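Local coordinates for acarbose Kinase Mak1 (Uncultured bacterium, PDB 6WB4), which phosphorylates the antidiabetic drug acarbose, probably by transferring a phosphate from ATP as a carbohydrate kinase of the pfkB (ribokinase-like) family, at residues L27-R39 against V53-V67. Numbering follows the deposited sequence.
With CA (calcium ion), chain J; AC1 (4,6-dideoxy-4-{[(1S,4R,5S,6S)-4,5,6-trihydroxy-3-(hydroxymethyl)cyclohex-2-en-1-yl]amino}-alpha-D-glucopyranose), chain D.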
ATOM      1  N   LEU B  27     -25.492  15.428   1.656  1.00 44.23           N
ATOM      2  CA  LEU B  27     -25.152  14.150   1.062  1.00 52.92           C
ATOM      3  C   LEU B  27     -23.901  14.326   0.208  1.00 53.21           C
ATOM      4  O   LEU B  27     -23.828  15.240  -0.609  1.00 54.09           O
ATOM      5  CB  LEU B  27     -26.313  13.610   0.239  1.00 45.78           C
ATOM      6  CG  LEU B  27     -26.053  12.322  -0.544  1.00 49.73           C
ATOM      7  CD1 LEU B  27     -25.664  11.160   0.369  1.00 45.52           C
ATOM      8  CD2 LEU B  27     -27.297  11.978  -1.334  1.00 40.95           C
ATOM      9  N   VAL B  28     -22.904  13.471   0.427  1.00 52.12           N
ATOM     10  CA  VAL B  28     -21.704  13.452  -0.404  1.00 47.76           C
ATOM     11  C   VAL B  28     -21.834  12.302  -1.393  1.00 54.35           C
ATOM     12  O   VAL B  28     -22.177  11.185  -1.008  1.00 67.38           O
ATOM     13  CB  VAL B  28     -20.416  13.283   0.428  1.00 44.81           C
ATOM     14  CG1 VAL B  28     -19.175  13.337  -0.484  1.00 35.93           C
ATOM     15  CG2 VAL B  28     -20.329  14.364   1.494  1.00 39.24           C
ATOM     16  N   VAL B  29     -21.562  12.567  -2.663  1.00 47.51           N
ATOM     17  CA  VAL B  29     -21.712  11.539  -3.683  1.00 46.52           C
ATOM     18  C   VAL B  29     -20.384  11.155  -4.327  1.00 52.62           C
ATOM     19  O   VAL B  29     -19.794  11.952  -5.050  1.00 61.57           O
ATOM     20  CB  VAL B  29     -22.675  12.002  -4.800  1.00 47.45           C
ATOM     21  CG1 VAL B  29     -22.741  10.965  -5.905  1.00 37.92           C
ATOM     22  CG2 VAL B  29     -24.051  12.240  -4.247  1.00 40.98           C
ATOM     23  N   GLY B  30     -19.919   9.939  -4.053  1.00 50.06           N
ATOM     24  CA  GLY B  30     -18.726   9.419  -4.689  1.00 44.69           C
ATOM     25  C   GLY B  30     -17.400   9.830  -4.081  1.00 58.52           C
ATOM     26  O   GLY B  30     -17.337  10.741  -3.253  1.00 50.05           O
ATOM     27  N   GLY B  31     -16.338   9.138  -4.498  1.00 67.53           N
ATOM     28  CA  GLY B  31     -14.979   9.525  -4.160  1.00 62.06           C
ATOM     29  C   GLY B  31     -14.239   8.705  -3.119  1.00 61.03           C
ATOM     30  O   GLY B  31     -13.032   8.860  -2.951  1.00 58.11           O
ATOM     31  N   VAL B  32     -14.944   7.829  -2.417  1.00 71.19           N
ATOM     32  CA  VAL B  32     -14.309   7.095  -1.335  1.00 63.86           C
ATOM     33  C   VAL B  32     -13.351   6.036  -1.867  1.00 63.36           C
ATOM     34  O   VAL B  32     -13.589   5.397  -2.904  1.00 62.40           O
ATOM     35  CB  VAL B  32     -15.351   6.446  -0.386  1.00 49.38           C
ATOM     36  CG1 VAL B  32     -15.963   5.203  -1.001  1.00 58.64           C
ATOM     37  CG2 VAL B  32     -14.706   6.101   0.946  1.00 57.68           C
ATOM     38  N   GLY B  33     -12.245   5.888  -1.150  1.00 63.22           N
ATOM     39  CA  GLY B  33     -11.246   4.894  -1.468  1.00 62.62           C
ATOM     40  C   GLY B  33     -10.448   4.557  -0.219  1.00 60.75           C
ATOM     41  O   GLY B  33     -10.690   5.099   0.856  1.00 58.99           O
ATOM     42  N   VAL B  34      -9.465   3.683  -0.378  1.00 57.57           N
ATOM     43  CA  VAL B  34      -8.657   3.228   0.739  1.00 55.56           C
ATOM     44  C   VAL B  34      -7.175   3.545   0.482  1.00 52.68           C
ATOM     45  O   VAL B  34      -6.618   3.211  -0.559  1.00 55.34           O
ATOM     46  CB  VAL B  34      -8.869   1.721   0.966  1.00 49.36           C
ATOM     47  CG1 VAL B  34      -7.677   1.105   1.623  1.00 39.47           C
ATOM     48  CG2 VAL B  34     -10.147   1.472   1.767  1.00 46.89           C
ATOM     49  N   ASP B  35      -6.550   4.224   1.430  1.00 48.90           N
ATOM     50  CA  ASP B  35      -5.170   4.630   1.269  1.00 52.14           C
ATOM     51  C   ASP B  35      -4.218   3.698   2.010  1.00 55.29           C
ATOM     52  O   ASP B  35      -4.481   3.305   3.150  1.00 49.28           O
ATOM     53  CB  ASP B  35      -4.977   6.068   1.751  1.00 48.57           C
ATOM     54  CG  ASP B  35      -5.537   7.088   0.784  1.00 66.64           C
ATOM     55  OD1 ASP B  35      -5.800   6.728  -0.387  1.00 77.48           O
ATOM     56  OD2 ASP B  35      -5.686   8.262   1.185  1.00 73.17           O
ATOM     57  N   HIS B  36      -3.142   3.312   1.328  1.00 55.05           N
ATOM     58  CA  HIS B  36      -2.013   2.638   1.964  1.00 64.25           C
ATOM     59  C   HIS B  36      -0.905   3.687   2.069  1.00 63.82           C
ATOM     60  O   HIS B  36      -0.383   4.146   1.051  1.00 57.55           O
ATOM     61  CB  HIS B  36      -1.549   1.414   1.162  1.00 62.77           C
ATOM     62  CG  HIS B  36      -2.613   0.378   0.949  1.00 68.44           C
ATOM     63  ND1 HIS B  36      -2.886  -0.611   1.871  1.00 68.61           N
ATOM     64  CD2 HIS B  36      -3.457   0.169  -0.090  1.00 68.89           C
ATOM     65  CE1 HIS B  36      -3.861  -1.378   1.414  1.00 71.17           C
ATOM     66  NE2 HIS B  36      -4.226  -0.926   0.226  1.00 68.66           N
ATOM     67  N   ILE B  37      -0.584   4.111   3.287  1.00 60.40           N
ATOM     68  CA  ILE B  37       0.316   5.248   3.458  1.00 61.30           C
ATOM     69  C   ILE B  37       1.737   4.801   3.799  1.00 68.09           C
ATOM     70  O   ILE B  37       1.966   4.149   4.818  1.00 56.21           O
ATOM     71  CB  ILE B  37      -0.202   6.214   4.552  1.00 61.75           C
ATOM     72  CG1 ILE B  37      -1.627   6.677   4.224  1.00 67.38           C
ATOM     73  CG2 ILE B  37       0.722   7.417   4.672  1.00 57.63           C
ATOM     74  CD1 ILE B  37      -2.367   7.260   5.404  1.00 70.19           C
ATOM     75  N   VAL B  38       2.693   5.174   2.955  1.00 65.22           N
ATOM     76  CA  VAL B  38       4.071   4.758   3.169  1.00 69.10           C
ATOM     77  C   VAL B  38       4.977   5.949   3.469  1.00 69.73           C
ATOM     78  O   VAL B  38       5.109   6.861   2.655  1.00 63.76           O
ATOM     79  CB  VAL B  38       4.626   3.999   1.946  1.00 69.49           C
ATOM     80  CG1 VAL B  38       5.861   3.219   2.340  1.00 75.51           C
ATOM     81  CG2 VAL B  38       3.579   3.052   1.387  1.00 62.61           C
ATOM     82  N   ARG B  39       5.613   5.923   4.635  1.00 78.31           N
ATOM     83  CA  ARG B  39       6.527   6.986   5.037  1.00 88.03           C
ATOM     84  C   ARG B  39       7.935   6.714   4.488  1.00 86.10           C
ATOM     85  O   ARG B  39       8.560   5.710   4.834  1.00 87.18           O
ATOM     86  CB  ARG B  39       6.521   7.094   6.566  1.00 98.20           C
ATOM     87  CG  ARG B  39       5.094   7.075   7.116  1.00101.56           C
ATOM     88  CD  ARG B  39       4.974   6.803   8.616  1.00108.08           C
ATOM     89  NE  ARG B  39       5.426   7.901   9.465  1.00120.19           N
ATOM     90  CZ  ARG B  39       5.465   7.841  10.794  1.00119.64           C
ATOM     91  NH1 ARG B  39       5.076   6.736  11.416  1.00121.26           N
ATOM     92  NH2 ARG B  39       5.884   8.883  11.505  1.00110.59           N
ATOM     93  N   VAL B  53      10.840   0.626   5.586  1.00 94.31           N
ATOM     94  CA  VAL B  53      10.082   1.800   6.012  1.00 78.18           C
ATOM     95  C   VAL B  53       9.375   1.484   7.321  1.00 73.40           C
ATOM     96  O   VAL B  53       9.240   0.309   7.670  1.00 76.07           O
ATOM     97  CB  VAL B  53       9.039   2.231   4.952  1.00 73.32           C
ATOM     98  CG1 VAL B  53       9.718   2.712   3.688  1.00 77.82           C
ATOM     99  CG2 VAL B  53       8.074   1.094   4.650  1.00 65.70           C
ATOM    100  N   PRO B  54       8.955   2.525   8.070  1.00 68.06           N
ATOM    101  CA  PRO B  54       8.150   2.307   9.281  1.00 63.60           C
ATOM    102  C   PRO B  54       6.790   1.716   8.896  1.00 77.96           C
ATOM    103  O   PRO B  54       6.469   1.694   7.700  1.00 82.85           O
ATOM    104  CB  PRO B  54       8.015   3.716   9.879  1.00 50.88           C
ATOM    105  CG  PRO B  54       8.238   4.629   8.744  1.00 52.83           C
ATOM    106  CD  PRO B  54       9.252   3.954   7.873  1.00 65.36           C
ATOM    107  N   PRO B  55       6.000   1.252   9.880  1.00 63.74           N
ATOM    108  CA  PRO B  55       4.777   0.510   9.564  1.00 61.04           C
ATOM    109  C   PRO B  55       3.833   1.239   8.615  1.00 73.30           C
ATOM    110  O   PRO B  55       3.513   2.416   8.792  1.00 74.03           O
ATOM    111  CB  PRO B  55       4.127   0.300  10.933  1.00 61.34           C
ATOM    112  CG  PRO B  55       4.907   1.125  11.882  1.00 51.07           C
ATOM    113  CD  PRO B  55       6.252   1.267  11.324  1.00 54.36           C
ATOM    114  N   ILE B  56       3.408   0.505   7.596  1.00 83.09           N
ATOM    115  CA  ILE B  56       2.497   1.009   6.582  1.00 75.40           C
ATOM    116  C   ILE B  56       1.046   0.892   7.026  1.00 76.07           C
ATOM    117  O   ILE B  56       0.508  -0.209   7.153  1.00 78.16           O
ATOM    118  CB  ILE B  56       2.669   0.247   5.270  1.00 66.67           C
ATOM    119  CG1 ILE B  56       4.131   0.296   4.821  1.00 74.73           C
ATOM    120  CG2 ILE B  56       1.750   0.817   4.219  1.00 65.52           C
ATOM    121  CD1 ILE B  56       4.451  -0.607   3.656  1.00 66.49           C
ATOM    122  N   VAL B  57       0.414   2.035   7.263  1.00 69.51           N
ATOM    123  CA  VAL B  57      -0.956   2.038   7.755  1.00 71.50           C
ATOM    124  C   VAL B  57      -1.987   2.135   6.622  1.00 67.30           C
ATOM    125  O   VAL B  57      -1.819   2.886   5.657  1.00 67.24           O
ATOM    126  CB  VAL B  57      -1.159   3.176   8.772  1.00 74.96           C
ATOM    127  CG1 VAL B  57      -0.624   2.750  10.133  1.00 75.66           C
ATOM    128  CG2 VAL B  57      -0.455   4.435   8.312  1.00 75.25           C
ATOM    129  N   THR B  58      -3.032   1.324   6.731  1.00 65.61           N
ATOM    130  CA  THR B  58      -4.148   1.362   5.796  1.00 67.01           C
ATOM    131  C   THR B  58      -5.324   2.151   6.360  1.00 63.40           C
ATOM    132  O   THR B  58      -5.862   1.788   7.398  1.00 59.51           O
ATOM    133  CB  THR B  58      -4.639  -0.053   5.448  1.00 70.70           C
ATOM    134  OG1 THR B  58      -3.566  -0.813   4.879  1.00 75.51           O
ATOM    135  CG2 THR B  58      -5.780   0.017   4.460  1.00 70.18           C
ATOM    136  N   VAL B  59      -5.724   3.223   5.674  1.00 66.69           N
ATOM    137  CA  VAL B  59      -6.898   4.010   6.068  1.00 59.22           C
ATOM    138  C   VAL B  59      -7.801   4.391   4.890  1.00 62.79           C
ATOM    139  O   VAL B  59      -7.421   4.257   3.726  1.00 64.20           O
ATOM    140  CB  VAL B  59      -6.509   5.316   6.806  1.00 55.40           C
ATOM    141  CG1 VAL B  59      -5.555   5.038   7.954  1.00 63.59           C
ATOM    142  CG2 VAL B  59      -5.943   6.335   5.842  1.00 50.87           C
ATOM    143  N   VAL B  60      -8.989   4.892   5.213  1.00 59.52           N
ATOM    144  CA  VAL B  60      -9.894   5.441   4.215  1.00 62.48           C
ATOM    145  C   VAL B  60      -9.313   6.756   3.742  1.00 48.35           C
ATOM    146  O   VAL B  60      -8.813   7.533   4.547  1.00 59.69           O
ATOM    147  CB  VAL B  60     -11.329   5.660   4.795  1.00 49.26           C
ATOM    148  CG1 VAL B  60     -12.314   6.106   3.722  1.00 44.64           C
ATOM    149  CG2 VAL B  60     -11.809   4.418   5.504  1.00 45.43           C
ATOM    150  N   GLY B  61      -9.308   6.989   2.435  1.00 45.96           N
ATOM    151  CA  GLY B  61      -8.728   8.215   1.920  1.00 55.34           C
ATOM    152  C   GLY B  61      -9.532   9.432   2.353  1.00 66.30           C
ATOM    153  O   GLY B  61     -10.408   9.330   3.208  1.00 70.03           O
ATOM    154  N   HIS B  62      -9.311  10.572   1.713  1.00 63.52           N
ATOM    155  CA  HIS B  62      -9.995  11.779   2.157  1.00 64.99           C
ATOM    156  C   HIS B  62     -10.930  12.394   1.118  1.00 63.51           C
ATOM    157  O   HIS B  62     -11.634  13.360   1.413  1.00 57.98           O
ATOM    158  CB  HIS B  62      -8.960  12.820   2.601  1.00 60.04           C
ATOM    159  CG  HIS B  62      -8.133  13.370   1.477  1.00 67.80           C
ATOM    160  ND1 HIS B  62      -8.649  14.213   0.516  1.00 66.29           N
ATOM    161  CD2 HIS B  62      -6.828  13.199   1.163  1.00 77.77           C
ATOM    162  CE1 HIS B  62      -7.700  14.528  -0.348  1.00 69.59           C
ATOM    163  NE2 HIS B  62      -6.585  13.928   0.024  1.00 77.39           N
ATOM    164  N   THR B  63     -10.978  11.805  -0.069  1.00 60.54           N
ATOM    165  CA  THR B  63     -11.516  12.487  -1.231  1.00 74.87           C
ATOM    166  C   THR B  63     -13.017  12.770  -1.111  1.00 79.70           C
ATOM    167  O   THR B  63     -13.477  13.912  -1.347  1.00 81.53           O
ATOM    168  CB  THR B  63     -11.234  11.651  -2.492  1.00 71.03           C
ATOM    169  OG1 THR B  63      -9.823  11.446  -2.605  1.00 71.44           O
ATOM    170  CG2 THR B  63     -11.757  12.340  -3.742  1.00 59.79           C
ATOM    171  N   GLY B  64     -13.788  11.742  -0.783  1.00 63.98           N
ATOM    172  CA  GLY B  64     -15.203  11.961  -0.518  1.00 69.15           C
ATOM    173  C   GLY B  64     -15.375  12.062   0.986  1.00 59.97           C
ATOM    174  O   GLY B  64     -16.156  12.833   1.517  1.00 46.58           O
ATOM    175  N   ASN B  65     -14.536  11.298   1.666  1.00 59.60           N
ATOM    176  CA  ASN B  65     -14.608  11.099   3.095  1.00 45.36           C
ATOM    177  C   ASN B  65     -14.322  12.335   3.947  1.00 55.01           C
ATOM    178  O   ASN B  65     -14.924  12.526   4.999  1.00 57.66           O
ATOM    179  CB  ASN B  65     -13.633   9.970   3.453  1.00 45.79           C
ATOM    180  CG  ASN B  65     -13.594   9.684   4.926  1.00 49.83           C
ATOM    181  OD1 ASN B  65     -14.594   9.293   5.524  1.00 61.52           O
ATOM    182  ND2 ASN B  65     -12.426   9.870   5.525  1.00 56.56           N
ATOM    183  N   GLY B  66     -13.424  13.190   3.489  1.00 63.52           N
ATOM    184  CA  GLY B  66     -13.080  14.370   4.257  1.00 50.80           C
ATOM    185  C   GLY B  66     -14.245  15.301   4.496  1.00 50.24           C
ATOM    186  O   GLY B  66     -14.467  15.737   5.630  1.00 42.49           O
ATOM    187  N   VAL B  67     -14.999  15.590   3.434  1.00 53.31           N
ATOM    188  CA  VAL B  67     -16.150  16.484   3.517  1.00 44.41           C
ATOM    189  C   VAL B  67     -17.230  15.940   4.453  1.00 51.66           C
ATOM    190  O   VAL B  67     -17.740  16.675   5.308  1.00 53.19           O
ATOM    191  CB  VAL B  67     -16.752  16.745   2.137  1.00 53.81           C
ATOM    192  CG1 VAL B  67     -18.029  17.555   2.270  1.00 47.32           C
ATOM    193  CG2 VAL B  67     -15.738  17.473   1.254  1.00 52.22           C
TER
HETATM  194 CA    CA J 304     -14.656  15.877  -2.594  1.00 60.33          CA
HETATM  195  C1  AC1 D   3      -9.031  14.846  -9.930  0.91124.36           C
HETATM  196  O2  AC1 D   3      -6.913  15.749 -10.691  0.91138.11           O
HETATM  197  C2  AC1 D   3      -7.718  15.500  -9.530  0.91132.98           C
HETATM  198  C4A AC1 D   3      -4.878  13.418  -3.344  0.91108.72           C
HETATM  199  C3  AC1 D   3      -6.940  14.654  -8.529  0.91130.94           C
HETATM  200  O3  AC1 D   3      -5.900  15.476  -7.978  0.91128.26           O
HETATM  201  C4  AC1 D   3      -7.817  14.112  -7.395  0.91123.18           C
HETATM  202  N4A AC1 D   3      -7.169  12.952  -6.799  0.91126.93           N
HETATM  203  C5  AC1 D   3      -9.233  13.717  -7.827  0.91109.19           C
HETATM  204  O5  AC1 D   3      -9.802  14.645  -8.748  0.91116.90           O
HETATM  205  C6  AC1 D   3     -10.171  13.656  -6.628  0.91 89.56           C
HETATM  206  C1B AC1 D   3      -6.022  13.131  -5.924  0.91124.07           C
HETATM  207  C2B AC1 D   3      -5.774  11.883  -5.063  0.91122.40           C
HETATM  208  O2B AC1 D   3      -6.766  10.882  -5.334  0.91126.25           O
HETATM  209  C3B AC1 D   3      -5.738  12.184  -3.566  0.91117.53           C
HETATM  210  O3B AC1 D   3      -5.231  11.057  -2.833  0.91124.10           O
HETATM  211  O4  AC1 D   3      -4.594  13.628  -1.958  0.91111.77           O
HETATM  212  C5B AC1 D   3      -5.715  14.524  -3.883  0.91106.48           C
HETATM  213  C7B AC1 D   3      -6.195  14.402  -5.118  0.91114.54           C
HETATM  214  C6B AC1 D   3      -6.065  15.741  -3.066  0.91111.31           C
HETATM  215  O6B AC1 D   3      -7.472  15.990  -3.204  0.91112.72           O
HETATM  216  O   HOH W   1     -13.579  16.089  -4.507  1.00 74.90           O
HETATM  217  O   HOH W   2     -13.885  18.013  -1.777  1.00 55.71           O
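Strands 34-39 and 57-60 run antiparallel, 153° between their directions, with V34 opposite V60 and H36 opposite T58 as non-hydrogen-bonded pairs and D35 opposite V59 as a hydrogen-bonded pair. I37 N donates to V57 O, V59 N to D35 O and G61 N to G33 O. On the face carrying V34, H36 and T58, CG2 of T58 meets V34 CG1 at 3.6 Å, while T58 OG1, anti to its carbonyl carbon (chi1 -59°), takes a weak, bent bond from H36 ND1. On the other face the I37 CD1 tip packs obliquely against V59 CG2 (3.7 Å), and D35 OD2 approaches CA of G61. Further along, V32 CG2 touches V60 CG1, and G31 passes close by T63 and G64, its O facing T63 CB at 3.4 Å. The loop 61-64, between strand 57-60 and helix 65-73, carries the pocket residues H62 and T63: H62 NE2 shares a 2.8 Å hydrogen bond with O4 of AC1, T63 CG2 lies near AC1 C6, and T63 O binds the calcium ion. V28 of strand 24-29, in the large central sheet, sets CG2 on V67 CG1 of helix 65-73 (4.0 Å). The paired strands belong to the small four-stranded sheet, probably the lid over the sugar site as in other ribokinase-like kinases, where strand 34-39 is flanked by 115-120; helix 88-100 packs on V32 and V60, and H36 meets H36 of the second subunit.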